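PDB 2PN2: osmotically inducible protein OsmC from Psychrobacter arcticus, which probably takes part in osmotic-stress and detoxification responses, as a member of the OsmC family of thiol-dependent peroxide-reducing proteins. Local coordinates for residues 57-61 and 62-66; 67-70 and 71-75; 78-81 and 82-86; 98-102 and 103-107; 132-135 and 136-139. One frame throughout, in Å; residues are numbered along the deposited sequence.

Interactions 1, 2 and 3 follow one another along helix 61-83, from its N-terminal cap through its middle to its C-terminal end. Their centres are about 14 Å apart between interactions 1 and 2 and about 16 Å between 2 and 3. Interaction 4 comes next in the chain, at the turn of the hairpin of strands 92-100 and 105-114. It shares a sulfate with interaction 1, and their centres are about 14 Å apart. Interaction 5 comes last, in the loop after helix 121-132. It touches interaction 2, about 9 Å away between centres, and brings C134 to C72. All five touch the second subunit, consistent with a fold completed by dimerisation.

Interaction 1 of 5, residues 57-61 and 62-66; sequences EAFSP and TDLLA. With SO4 (sulfate ion), chain D.
S60 places OG between its backbone N and its carbonyl carbon (chi1 71°), and D63 turns CG to lie beside its own backbone N (chi1 -68°). These two torsions let each residue reach the backbone of the other. S60 OG accepts from D63 N at 3.0 Å. In return, S60 N donates to D63 OD2 at 3.1 Å, meeting the oxygen from above the carboxylate plane. The bond is nearly straight, 167° at the hydrogen. The other carboxylate oxygen, OD1, forms a salt bridge with K97. H37 of the second subunit adds a weak hydrogen bond to OD2. The carboxylate is thus held from several directions, and the nearby basic groups would probably steady its negative charge.

F59 packs against the first turn. Its ring edge, at CD2, lies 4.0 Å from D63 CB, and F59 CB is 4.1 Å from L64 CD1. S60 O accepts from L64 N at 2.9 Å and so starts the helical bonding.

A sulfate, probably from the crystallisation liquor, sits at this end. S60 OG donates to its O1 at 2.9 Å, T62 OG1 donates to the same O1 at 2.7 Å, and T62 N donates to O2 at 3.1 Å. T62 OG1 is also bonded to K97. The reciprocal S60-D63 pair is a capping box at the N-terminus of helix 61-83, with an anion bound beside it.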
loop_
_atom_site.group_PDB
_atom_site.type_symbol
_atom_site.label_atom_id
_atom_site.label_comp_id
_atom_site.label_asym_id
_atom_site.label_seq_id
_atom_site.Cartn_x
_atom_site.Cartn_y
_atom_site.Cartn_z
ATOM N N GLU A 57 3.484 1.131 16.432
ATOM C CA GLU A 57 3.898 -0.296 16.470
ATOM C C GLU A 57 3.308 -1.100 15.276
ATOM O O GLU A 57 2.936 -2.287 15.386
ATOM C CB GLU A 57 3.664 -0.939 17.847
ATOM C CG GLU A 57 2.243 -1.084 18.295
ATOM C CD GLU A 57 2.120 -1.580 19.731
ATOM O OE1 GLU A 57 2.766 -0.992 20.632
ATOM O OE2 GLU A 57 1.351 -2.545 19.966
ATOM N N ALA A 58 3.342 -0.444 14.115
ATOM C CA ALA A 58 2.939 -1.014 12.832
ATOM C C ALA A 58 3.361 -0.087 11.701
ATOM O O ALA A 58 3.733 1.062 11.938
ATOM C CB ALA A 58 1.438 -1.208 12.772
ATOM N N PHE A 59 3.319 -0.599 10.470
ATOM C CA PHE A 59 3.513 0.223 9.255
ATOM C C PHE A 59 2.525 1.394 9.282
ATOM O O PHE A 59 1.388 1.184 9.688
ATOM C CB PHE A 59 3.100 -0.556 7.994
ATOM C CG PHE A 59 4.068 -1.589 7.517
ATOM C CD1 PHE A 59 4.079 -2.871 8.063
ATOM C CD2 PHE A 59 4.875 -1.334 6.400
ATOM C CE1 PHE A 59 4.941 -3.846 7.577
ATOM C CE2 PHE A 59 5.738 -2.320 5.903
ATOM C CZ PHE A 59 5.787 -3.561 6.499
ATOM N N SER A 60 2.941 2.606 8.897
ATOM C CA SER A 60 1.993 3.704 8.685
ATOM C C SER A 60 1.316 3.476 7.323
ATOM O O SER A 60 1.808 2.679 6.532
ATOM C CB SER A 60 2.684 5.070 8.686
ATOM O OG SER A 60 3.451 5.227 7.510
ATOM N N PRO A 61 0.154 4.123 7.054
ATOM C CA PRO A 61 -0.455 3.982 5.719
ATOM C C PRO A 61 0.487 4.375 4.563
ATOM O O PRO A 61 0.574 3.630 3.602
ATOM C CB PRO A 61 -1.714 4.860 5.813
ATOM C CG PRO A 61 -2.049 4.828 7.262
ATOM C CD PRO A 61 -0.720 4.904 7.950
ATOM N N THR A 62 1.248 5.469 4.654
ATOM C CA THR A 62 2.215 5.780 3.549
ATOM C C THR A 62 3.389 4.762 3.501
ATOM O O THR A 62 3.867 4.423 2.389
ATOM C CB THR A 62 2.726 7.237 3.565
ATOM O OG1 THR A 62 3.480 7.481 4.742
ATOM C CG2 THR A 62 1.557 8.195 3.519
ATOM N N ASP A 63 3.825 4.246 4.654
ATOM C CA ASP A 63 4.827 3.142 4.671
ATOM C C ASP A 63 4.273 1.957 3.892
ATOM O O ASP A 63 4.976 1.328 3.113
ATOM C CB ASP A 63 5.170 2.628 6.083
ATOM C CG ASP A 63 5.907 3.621 6.929
ATOM O OD1 ASP A 63 6.532 4.559 6.382
ATOM O OD2 ASP A 63 5.829 3.462 8.168
ATOM N N LEU A 64 2.991 1.674 4.102
ATOM C CA LEU A 64 2.320 0.566 3.416
ATOM C C LEU A 64 2.322 0.775 1.893
ATOM O O LEU A 64 2.611 -0.161 1.140
ATOM C CB LEU A 64 0.898 0.410 3.977
ATOM C CG LEU A 64 0.204 -0.934 3.905
ATOM C CD1 LEU A 64 1.033 -1.949 4.681
ATOM C CD2 LEU A 64 -1.177 -0.784 4.536
ATOM N N LEU A 65 2.032 1.997 1.442
ATOM C CA LEU A 65 2.064 2.315 0.010
ATOM C C LEU A 65 3.475 2.123 -0.552
ATOM O O LEU A 65 3.642 1.529 -1.608
ATOM C CB LEU A 65 1.620 3.758 -0.238
ATOM C CG LEU A 65 1.452 4.228 -1.681
ATOM C CD1 LEU A 65 0.266 3.533 -2.274
ATOM C CD2 LEU A 65 1.286 5.755 -1.735
ATOM N N ALA A 66 4.478 2.665 0.140
ATOM C CA ALA A 66 5.909 2.551 -0.314
ATOM C C ALA A 66 6.293 1.081 -0.422
ATOM O O ALA A 66 6.831 0.640 -1.449
ATOM C CB ALA A 66 6.876 3.304 0.637
HETATM S S SO4 D . 1.845 8.715 7.167
HETATM O O1 SO4 D . 3.173 8.126 7.361
HETATM O O2 SO4 D . 0.890 7.697 6.710
HETATM O O3 SO4 D . 1.403 9.228 8.460
HETATM O O4 SO4 D . 1.922 9.810 6.206
#

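Interaction 2 of 5, residues 67-70 and 71-75; sequences TSLA and SCMLT
T67 O accepts the backbone N-H of S71 at 2.9 Å, measured from S71 N. S71 OG also lies near T67 O, but that bond is weak and its proton is not settled. The stronger partner of this hydroxyl is T33 OG1 of the second subunit. One turn on, S71 O is gripped twice by T75. T75 OG1 donates to it at 2.7 Å and T75 N at 3.0 Å, from opposite faces of the carbonyl plane. The threonine hydroxyl is thereby satisfied within the buried helix.

On the apolar side, L69 meets selenomethionine M73. L69 CD1 is 3.6 Å from M73 CE. A chi1 of -73° turns the M73 chain back along the helix, and its extension beyond CG brings the methyl to the branched end of L69. Both side chains reach Q146 of strand 145-150, and L69 also packs on V109 and I111.

C72 holds SG anti to its backbone N (chi1 -172°), and the sulfur meets residues 134-136. Its SG is 3.1 Å from C134 SG, too far for a disulfide. P61 of the second subunit packs on C72. This close cysteine pair, on a buried central helix at the dimer interface, is consistent with the thiol site of OsmC-like proteins.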
loop_
_atom_site.group_PDB
_atom_site.type_symbol
_atom_site.label_atom_id
_atom_site.label_comp_id
_atom_site.label_asym_id
_atom_site.label_seq_id
_atom_site.Cartn_x
_atom_site.Cartn_y
_atom_site.Cartn_z
ATOM N N THR A 67 5.940 0.309 0.605
ATOM C CA THR A 67 6.230 -1.135 0.621
ATOM C C THR A 67 5.506 -1.940 -0.473
ATOM O O THR A 67 6.084 -2.880 -1.021
ATOM C CB THR A 67 5.958 -1.729 2.019
ATOM O OG1 THR A 67 6.619 -0.908 2.985
ATOM C CG2 THR A 67 6.452 -3.181 2.115
ATOM N N SER A 68 4.262 -1.581 -0.782
ATOM C CA SER A 68 3.488 -2.238 -1.848
ATOM C C SER A 68 4.187 -2.131 -3.209
ATOM O O SER A 68 4.138 -3.080 -3.974
ATOM C CB SER A 68 2.035 -1.715 -1.944
ATOM O OG SER A 68 1.952 -0.446 -2.552
ATOM N N LEU A 69 4.868 -1.001 -3.467
ATOM C CA LEU A 69 5.630 -0.808 -4.692
ATOM C C LEU A 69 6.734 -1.832 -4.785
ATOM O O LEU A 69 6.859 -2.483 -5.806
ATOM C CB LEU A 69 6.260 0.595 -4.782
ATOM C CG LEU A 69 7.053 0.898 -6.070
ATOM C CD1 LEU A 69 6.203 0.602 -7.364
ATOM C CD2 LEU A 69 7.519 2.371 -6.040
ATOM N N ALA A 70 7.505 -1.975 -3.702
ATOM C CA ALA A 70 8.600 -2.955 -3.625
ATOM C C ALA A 70 8.087 -4.395 -3.745
ATOM O O ALA A 70 8.682 -5.217 -4.447
ATOM C CB ALA A 70 9.402 -2.778 -2.340
ATOM N N SER A 71 6.991 -4.696 -3.063
ATOM C CA SER A 71 6.365 -6.036 -3.173
ATOM C C SER A 71 5.918 -6.350 -4.591
ATOM O O SER A 71 6.125 -7.466 -5.080
ATOM C CB SER A 71 5.168 -6.170 -2.243
ATOM O OG SER A 71 5.634 -6.316 -0.931
ATOM N N CYS A 72 5.332 -5.355 -5.247
ATOM C CA CYS A 72 4.870 -5.495 -6.616
ATOM C C CYS A 72 6.044 -5.766 -7.566
ATOM O O CYS A 72 5.966 -6.663 -8.419
ATOM C CB CYS A 72 4.110 -4.245 -7.043
ATOM S SG CYS A 72 3.335 -4.426 -8.612
HETATM N N MSE A 73 7.133 -5.020 -7.370
HETATM C CA MSE A 73 8.364 -5.164 -8.166
HETATM C C MSE A 73 8.990 -6.556 -8.041
HETATM O O MSE A 73 9.325 -7.165 -9.060
HETATM C CB MSE A 73 9.388 -4.106 -7.775
HETATM C CG MSE A 73 9.022 -2.753 -8.273
HETATM SE SE MSE A 73 10.383 -1.410 -7.879
HETATM C CE MSE A 73 9.499 0.089 -8.718
ATOM N N LEU A 74 9.124 -7.044 -6.799
ATOM C CA LEU A 74 9.646 -8.386 -6.550
ATOM C C LEU A 74 8.735 -9.468 -7.145
ATOM O O LEU A 74 9.230 -10.468 -7.658
ATOM C CB LEU A 74 9.883 -8.646 -5.059
ATOM C CG LEU A 74 11.004 -7.892 -4.331
ATOM C CD1 LEU A 74 11.037 -8.340 -2.884
ATOM C CD2 LEU A 74 12.366 -8.127 -4.984
ATOM N N THR A 75 7.417 -9.246 -7.096
ATOM C CA THR A 75 6.428 -10.214 -7.605
ATOM C C THR A 75 6.523 -10.331 -9.130
ATOM O O THR A 75 6.589 -11.451 -9.658
ATOM C CB THR A 75 4.999 -9.843 -7.155
ATOM O OG1 THR A 75 4.967 -9.764 -5.717
ATOM C CG2 THR A 75 3.968 -10.874 -7.643
#

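Interaction 3 of 5, residues 78-81 and 82-86; sequences GIKA and RDMEI
A81 and I86 make the central contact here. I86 N donates to A81 O at 2.8 Å and nearly straight, 172° at the hydrogen. Alongside this bond the two side chains meet, with A81 CB 4.2 Å from I86 CB. Two further side-chain pairs lie one turn apart. K80 CG approaches the selenium of M84 at 4.1 Å. D83 lies beside I79 and points the same way, with D83 OD2 4.1 Å from I79 CG2.

Ordinary helical bonds position these groups. R82 N donates to G78 O, D83 N to I79 O and M84 N to K80 O. The last of these is 3.0 Å long. E85 then leaves the helix with a positive phi of 61°. This reversal swings the chain round and brings I86 back over A81. A weak bond from E85 N to R82 O, 3.2 Å, supports the turn. Together these features form a Schellman motif, with its usual apolar contact across the helix end.

Farther out, helix 121-132 covers part of the turn. K80 packs on I126 and T130, A81 on F127, and I86 on T123. I79 touches N52 of the second subunit.

K80 NZ and D83 OD2 stay 6.3 Å apart, so any attraction between these charges is probably modest. Backbone bonding and apolar packing, rather than ion pairing, therefore account for the closure of the helix end.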
loop_
_atom_site.group_PDB
_atom_site.type_symbol
_atom_site.label_atom_id
_atom_site.label_comp_id
_atom_site.label_asym_id
_atom_site.label_seq_id
_atom_site.Cartn_x
_atom_site.Cartn_y
_atom_site.Cartn_z
ATOM N N GLY A 78 9.659 -11.967 -10.008
ATOM C CA GLY A 78 9.453 -13.412 -9.776
ATOM C C GLY A 78 8.794 -14.142 -10.939
ATOM O O GLY A 78 9.163 -15.264 -11.252
ATOM N N ILE A 79 7.819 -13.496 -11.576
ATOM C CA ILE A 79 7.153 -14.036 -12.774
ATOM C C ILE A 79 8.171 -14.170 -13.903
ATOM O O ILE A 79 8.215 -15.196 -14.577
ATOM C CB ILE A 79 5.984 -13.120 -13.246
ATOM C CG1 ILE A 79 4.838 -13.154 -12.228
ATOM C CG2 ILE A 79 5.480 -13.534 -14.628
ATOM C CD1 ILE A 79 3.637 -12.277 -12.598
ATOM N N LYS A 80 8.992 -13.136 -14.079
ATOM C CA LYS A 80 10.026 -13.110 -15.121
ATOM C C LYS A 80 11.117 -14.131 -14.817
ATOM O O LYS A 80 11.563 -14.832 -15.725
ATOM C CB LYS A 80 10.647 -11.715 -15.296
ATOM C CG LYS A 80 11.173 -11.510 -16.724
ATOM C CD LYS A 80 10.033 -11.052 -17.654
ATOM C CE LYS A 80 10.240 -11.460 -19.091
ATOM N NZ LYS A 80 11.556 -11.072 -19.633
ATOM N N ALA A 81 11.526 -14.217 -13.547
ATOM C CA ALA A 81 12.524 -15.222 -13.093
ATOM C C ALA A 81 12.022 -16.642 -13.243
ATOM O O ALA A 81 12.826 -17.541 -13.500
ATOM C CB ALA A 81 12.956 -14.971 -11.642
ATOM N N ARG A 82 10.708 -16.845 -13.061
ATOM C CA ARG A 82 10.096 -18.169 -13.229
ATOM C C ARG A 82 10.134 -18.550 -14.702
ATOM O O ARG A 82 10.486 -19.684 -15.034
ATOM C CB ARG A 82 8.656 -18.214 -12.699
ATOM C CG ARG A 82 7.965 -19.575 -12.842
ATOM C CD ARG A 82 6.551 -19.533 -12.326
ATOM N NE ARG A 82 6.499 -19.369 -10.875
ATOM C CZ ARG A 82 5.391 -19.170 -10.155
ATOM N NH1 ARG A 82 4.189 -19.080 -10.723
ATOM N NH2 ARG A 82 5.490 -19.050 -8.837
ATOM N N ASP A 83 9.763 -17.608 -15.576
ATOM C CA ASP A 83 9.789 -17.843 -17.029
ATOM C C ASP A 83 11.203 -18.110 -17.553
ATOM O O ASP A 83 11.370 -18.891 -18.471
ATOM C CB ASP A 83 9.216 -16.657 -17.811
ATOM C CG ASP A 83 7.716 -16.474 -17.636
ATOM O OD1 ASP A 83 7.006 -17.429 -17.264
ATOM O OD2 ASP A 83 7.243 -15.345 -17.906
HETATM N N MSE A 84 12.195 -17.444 -16.970
HETATM C CA MSE A 84 13.603 -17.637 -17.330
HETATM C C MSE A 84 14.300 -18.767 -16.551
HETATM O O MSE A 84 15.483 -19.026 -16.789
HETATM C CB MSE A 84 14.355 -16.317 -17.146
HETATM C CG MSE A 84 13.801 -15.203 -18.022
HETATM SE SE MSE A 84 14.640 -13.507 -17.709
HETATM C CE MSE A 84 16.315 -14.011 -18.525
ATOM N N GLU A 85 13.581 -19.432 -15.635
ATOM C CA GLU A 85 14.099 -20.553 -14.825
ATOM C C GLU A 85 15.296 -20.171 -13.920
ATOM O O GLU A 85 16.285 -20.914 -13.802
ATOM C CB GLU A 85 14.370 -21.785 -15.711
ATOM C CG GLU A 85 13.111 -22.273 -16.456
ATOM C CD GLU A 85 13.292 -23.573 -17.228
ATOM O OE1 GLU A 85 14.124 -24.429 -16.830
ATOM O OE2 GLU A 85 12.573 -23.751 -18.239
ATOM N N ILE A 86 15.156 -19.010 -13.272
ATOM C CA ILE A 86 16.130 -18.445 -12.336
ATOM C C ILE A 86 15.449 -18.417 -10.959
ATOM O O ILE A 86 14.414 -17.753 -10.801
ATOM C CB ILE A 86 16.525 -16.989 -12.732
ATOM C CG1 ILE A 86 17.132 -16.936 -14.147
ATOM C CG2 ILE A 86 17.513 -16.390 -11.720
ATOM C CD1 ILE A 86 17.314 -15.503 -14.666
#

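Interaction 4 of 5, residues 98-102 and 103-107; sequences VMAAD and PRRVS. With SO4 (sulfate ion), chain D.
The guanidinium of R104 has the methyl CE of selenomethionine M99 over the centre of one face, 3.8 Å above the plane. The sulfate lies at its edge, in plane. R104 NE donates to sulfate O4 at 3.0 Å, and NH2 adds weak bonds to O1 and O4. M99 is bent at chi2 and chi3 (-60° and -73°), which folds the methyl back onto the face of the guanidinium. Its selenium also meets the next strand, 3.9 Å from V106 CG2. A water bridges A100 O and R104 NH1, the second link being weak.

The guanidinium of R105 is used differently. A100 CB lies over one face, 3.6 Å above the plane and displaced toward the rim. D102 O sits near the plane at the edge. R105 NH1 donates to P103 O at 3.1 Å, in the carbonyl plane and on a lone pair. Its bond to A101 O is weak. The guanidinium therefore reaches back along the turn that precedes it.

That turn closes an antiparallel beta hairpin of strands 92-100 and 105-114. A100 and R105 form a hydrogen-bonded pair next to the turn, with A100 N to R105 O at 2.9 Å and R105 N to A100 O at 3.3 Å. M99 and V106 form the next, non-hydrogen-bonded pair. The peptide between D102 and P103 is cis, and D102 has a positive phi.

Farther along, S107 N donates to V98 O at 2.9 Å. P135 of the second subunit packs on R104, and K138 of that subunit packs on P103.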
loop_
_atom_site.group_PDB
_atom_site.type_symbol
_atom_site.label_atom_id
_atom_site.label_comp_id
_atom_site.label_asym_id
_atom_site.label_seq_id
_atom_site.Cartn_x
_atom_site.Cartn_y
_atom_site.Cartn_z
ATOM N N VAL A 98 10.673 9.164 0.959
ATOM C CA VAL A 98 10.873 10.583 1.200
ATOM C C VAL A 98 9.480 11.211 1.071
ATOM O O VAL A 98 8.698 10.860 0.158
ATOM C CB VAL A 98 11.845 11.240 0.200
ATOM C CG1 VAL A 98 12.081 12.741 0.564
ATOM C CG2 VAL A 98 13.182 10.483 0.181
HETATM N N MSE A 99 9.173 12.110 2.003
HETATM C CA MSE A 99 7.918 12.852 2.002
HETATM C C MSE A 99 8.194 14.286 1.592
HETATM O O MSE A 99 9.316 14.778 1.760
HETATM C CB MSE A 99 7.269 12.851 3.397
HETATM C CG MSE A 99 7.036 11.469 4.020
HETATM SE SE MSE A 99 5.886 10.320 2.981
HETATM C CE MSE A 99 4.164 11.112 3.273
ATOM N N ALA A 100 7.165 14.919 1.018
ATOM C CA ALA A 100 7.118 16.347 0.739
ATOM C C ALA A 100 5.982 16.887 1.611
ATOM O O ALA A 100 5.142 16.120 2.094
ATOM C CB ALA A 100 6.847 16.621 -0.730
ATOM N N ALA A 101 5.973 18.198 1.813
ATOM C CA ALA A 101 4.950 18.893 2.615
ATOM C C ALA A 101 4.044 19.720 1.726
ATOM O O ALA A 101 4.317 19.911 0.530
ATOM C CB ALA A 101 5.620 19.808 3.655
ATOM N N ASP A 102 2.952 20.182 2.337
ATOM C CA ASP A 102 2.006 21.143 1.765
ATOM C C ASP A 102 1.480 20.768 0.358
ATOM O O ASP A 102 1.824 21.423 -0.620
ATOM C CB ASP A 102 2.657 22.542 1.796
ATOM C CG ASP A 102 3.113 22.947 3.209
ATOM O OD1 ASP A 102 2.292 22.857 4.154
ATOM O OD2 ASP A 102 4.291 23.350 3.376
ATOM N N PRO A 103 0.669 19.691 0.259
ATOM C CA PRO A 103 0.218 18.772 1.311
ATOM C C PRO A 103 1.159 17.604 1.581
ATOM O O PRO A 103 1.934 17.218 0.694
ATOM C CB PRO A 103 -1.095 18.225 0.727
ATOM C CG PRO A 103 -0.851 18.186 -0.725
ATOM C CD PRO A 103 0.024 19.367 -1.037
ATOM N N ARG A 104 1.080 17.034 2.789
ATOM C CA ARG A 104 1.866 15.848 3.126
ATOM C C ARG A 104 1.555 14.732 2.102
ATOM O O ARG A 104 0.391 14.417 1.861
ATOM C CB ARG A 104 1.585 15.358 4.558
ATOM C CG ARG A 104 2.365 14.074 4.945
ATOM C CD ARG A 104 2.347 13.803 6.462
ATOM N NE ARG A 104 3.034 12.537 6.790
ATOM C CZ ARG A 104 4.360 12.369 6.906
ATOM N NH1 ARG A 104 5.215 13.374 6.746
ATOM N NH2 ARG A 104 4.841 11.162 7.195
ATOM N N ARG A 105 2.602 14.174 1.495
ATOM C CA ARG A 105 2.475 13.131 0.476
ATOM C C ARG A 105 3.859 12.524 0.255
ATOM O O ARG A 105 4.861 13.122 0.655
ATOM C CB ARG A 105 1.958 13.735 -0.847
ATOM C CG ARG A 105 2.921 14.773 -1.453
ATOM C CD ARG A 105 2.392 15.581 -2.622
ATOM N NE ARG A 105 3.520 16.339 -3.194
ATOM C CZ ARG A 105 3.900 17.575 -2.846
ATOM N NH1 ARG A 105 3.258 18.279 -1.918
ATOM N NH2 ARG A 105 4.965 18.114 -3.444
ATOM N N VAL A 106 3.895 11.370 -0.393
ATOM C CA VAL A 106 5.141 10.677 -0.777
ATOM C C VAL A 106 5.704 11.398 -2.009
ATOM O O VAL A 106 4.951 11.707 -2.945
ATOM C CB VAL A 106 4.882 9.184 -1.126
ATOM C CG1 VAL A 106 6.202 8.446 -1.516
ATOM C CG2 VAL A 106 4.189 8.446 0.046
ATOM N N SER A 107 7.002 11.708 -1.976
ATOM C CA SER A 107 7.721 12.352 -3.096
ATOM C C SER A 107 8.740 11.398 -3.755
ATOM O O SER A 107 9.022 11.531 -4.945
ATOM C CB SER A 107 8.419 13.628 -2.635
ATOM O OG SER A 107 9.404 13.370 -1.630
HETATM S S SO4 D . 1.845 8.715 7.167
HETATM O O1 SO4 D . 3.173 8.126 7.361
HETATM O O2 SO4 D . 0.890 7.697 6.710
HETATM O O3 SO4 D . 1.403 9.228 8.460
HETATM O O4 SO4 D . 1.922 9.810 6.206
HETATM O O HOH W 1 5.692 15.937 4.904
HETATM O O HOH W 2 6.099 20.800 -1.661
#

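Interaction 5 of 5, residues 132-135 and 136-139; sequences LTCP and VAKS
K138 runs back over the backbone of residues 132-134. Its CB lies 3.8 Å from P135 O. The next atom, CG, meets C134 O at 3.7 Å and is also close to T133 O. The chain bends at chi2 (-62°) and extends from there, so CE passes 4.0 Å from L132 O. The aliphatic part of this lysine thus follows a row of carbonyl oxygens. The same residue is tied down at its backbone, where K138 N donates to C134 O at 3.2 Å.

C134 meets A137 through its sulfur. With chi1 at 78°, its SG sits between the backbone N and the carbonyl carbon and turns back to the following residues. A137 N gives SG a weak hydrogen bond at 3.6 Å, and A137 CB packs on the sulfur at 3.9 Å. The turn thus carries C134 against C72, consistent with the thiol site of OsmC-like proteins. P135 lies about 4 Å from a bound sulfate.

S139 closes the turn. S139 OG donates to P135 O at 2.6 Å, from above the carbonyl plane. The hydroxyl oxygen also accepts from V106 N of the second subunit, linking the turn to the other chain.

In the chain, the two segments form a loop after helix 121-132 and before strand 145-150. T133 OG1 bonds back to T130 O of that helix, and A137 O accepts from Q146 of the strand. C134 packs on I76 of helix 61-83. On the dimer side, P135 and V136 rest on T62 of the second subunit's helix 61-83.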
loop_
_atom_site.group_PDB
_atom_site.type_symbol
_atom_site.label_atom_id
_atom_site.label_comp_id
_atom_site.label_asym_id
_atom_site.label_seq_id
_atom_site.Cartn_x
_atom_site.Cartn_y
_atom_site.Cartn_z
ATOM N N LEU A 132 9.979 -1.545 -13.114
ATOM C CA LEU A 132 9.432 -0.196 -13.382
ATOM C C LEU A 132 8.062 -0.175 -14.092
ATOM O O LEU A 132 7.371 0.836 -14.027
ATOM C CB LEU A 132 10.451 0.682 -14.136
ATOM C CG LEU A 132 11.722 1.115 -13.377
ATOM C CD1 LEU A 132 12.576 2.068 -14.243
ATOM C CD2 LEU A 132 11.372 1.804 -12.080
ATOM N N THR A 133 7.677 -1.272 -14.748
ATOM C CA THR A 133 6.373 -1.368 -15.433
ATOM C C THR A 133 5.269 -2.029 -14.593
ATOM O O THR A 133 4.142 -2.175 -15.094
ATOM C CB THR A 133 6.481 -2.170 -16.797
ATOM O OG1 THR A 133 6.583 -3.589 -16.563
ATOM C CG2 THR A 133 7.651 -1.679 -17.631
ATOM N N CYS A 134 5.553 -2.384 -13.330
ATOM C CA CYS A 134 4.624 -3.194 -12.538
ATOM C C CYS A 134 3.366 -2.426 -12.148
ATOM O O CYS A 134 3.385 -1.192 -12.142
ATOM C CB CYS A 134 5.312 -3.794 -11.307
ATOM S SG CYS A 134 5.559 -2.680 -9.935
ATOM N N PRO A 135 2.271 -3.143 -11.856
ATOM C CA PRO A 135 1.015 -2.432 -11.581
ATOM C C PRO A 135 1.024 -1.314 -10.540
ATOM O O PRO A 135 0.436 -0.272 -10.810
ATOM C CB PRO A 135 0.057 -3.564 -11.206
ATOM C CG PRO A 135 0.552 -4.699 -12.023
ATOM C CD PRO A 135 2.038 -4.602 -11.865
ATOM N N VAL A 136 1.703 -1.514 -9.407
ATOM C CA VAL A 136 1.814 -0.466 -8.381
ATOM C C VAL A 136 2.672 0.697 -8.909
ATOM O O VAL A 136 2.341 1.868 -8.642
ATOM C CB VAL A 136 2.331 -0.991 -7.026
ATOM C CG1 VAL A 136 2.506 0.164 -6.010
ATOM C CG2 VAL A 136 1.378 -2.029 -6.489
ATOM N N ALA A 137 3.718 0.413 -9.702
ATOM C CA ALA A 137 4.531 1.515 -10.285
ATOM C C ALA A 137 3.653 2.468 -11.126
ATOM O O ALA A 137 3.816 3.695 -11.065
ATOM C CB ALA A 137 5.708 0.986 -11.129
ATOM N N LYS A 138 2.678 1.885 -11.827
ATOM C CA LYS A 138 1.740 2.611 -12.686
ATOM C C LYS A 138 0.473 3.108 -11.991
ATOM O O LYS A 138 -0.429 3.621 -12.655
ATOM C CB LYS A 138 1.384 1.714 -13.875
ATOM C CG LYS A 138 2.584 1.294 -14.713
ATOM C CD LYS A 138 3.271 2.517 -15.337
ATOM C CE LYS A 138 4.385 2.168 -16.254
ATOM N NZ LYS A 138 4.962 3.445 -16.742
ATOM N N SER A 139 0.401 2.940 -10.670
ATOM C CA SER A 139 -0.738 3.333 -9.848
ATOM C C SER A 139 -0.410 4.405 -8.792
ATOM O O SER A 139 -1.334 4.873 -8.123
ATOM C CB SER A 139 -1.320 2.094 -9.150
ATOM O OG SER A 139 -1.704 1.085 -10.080
#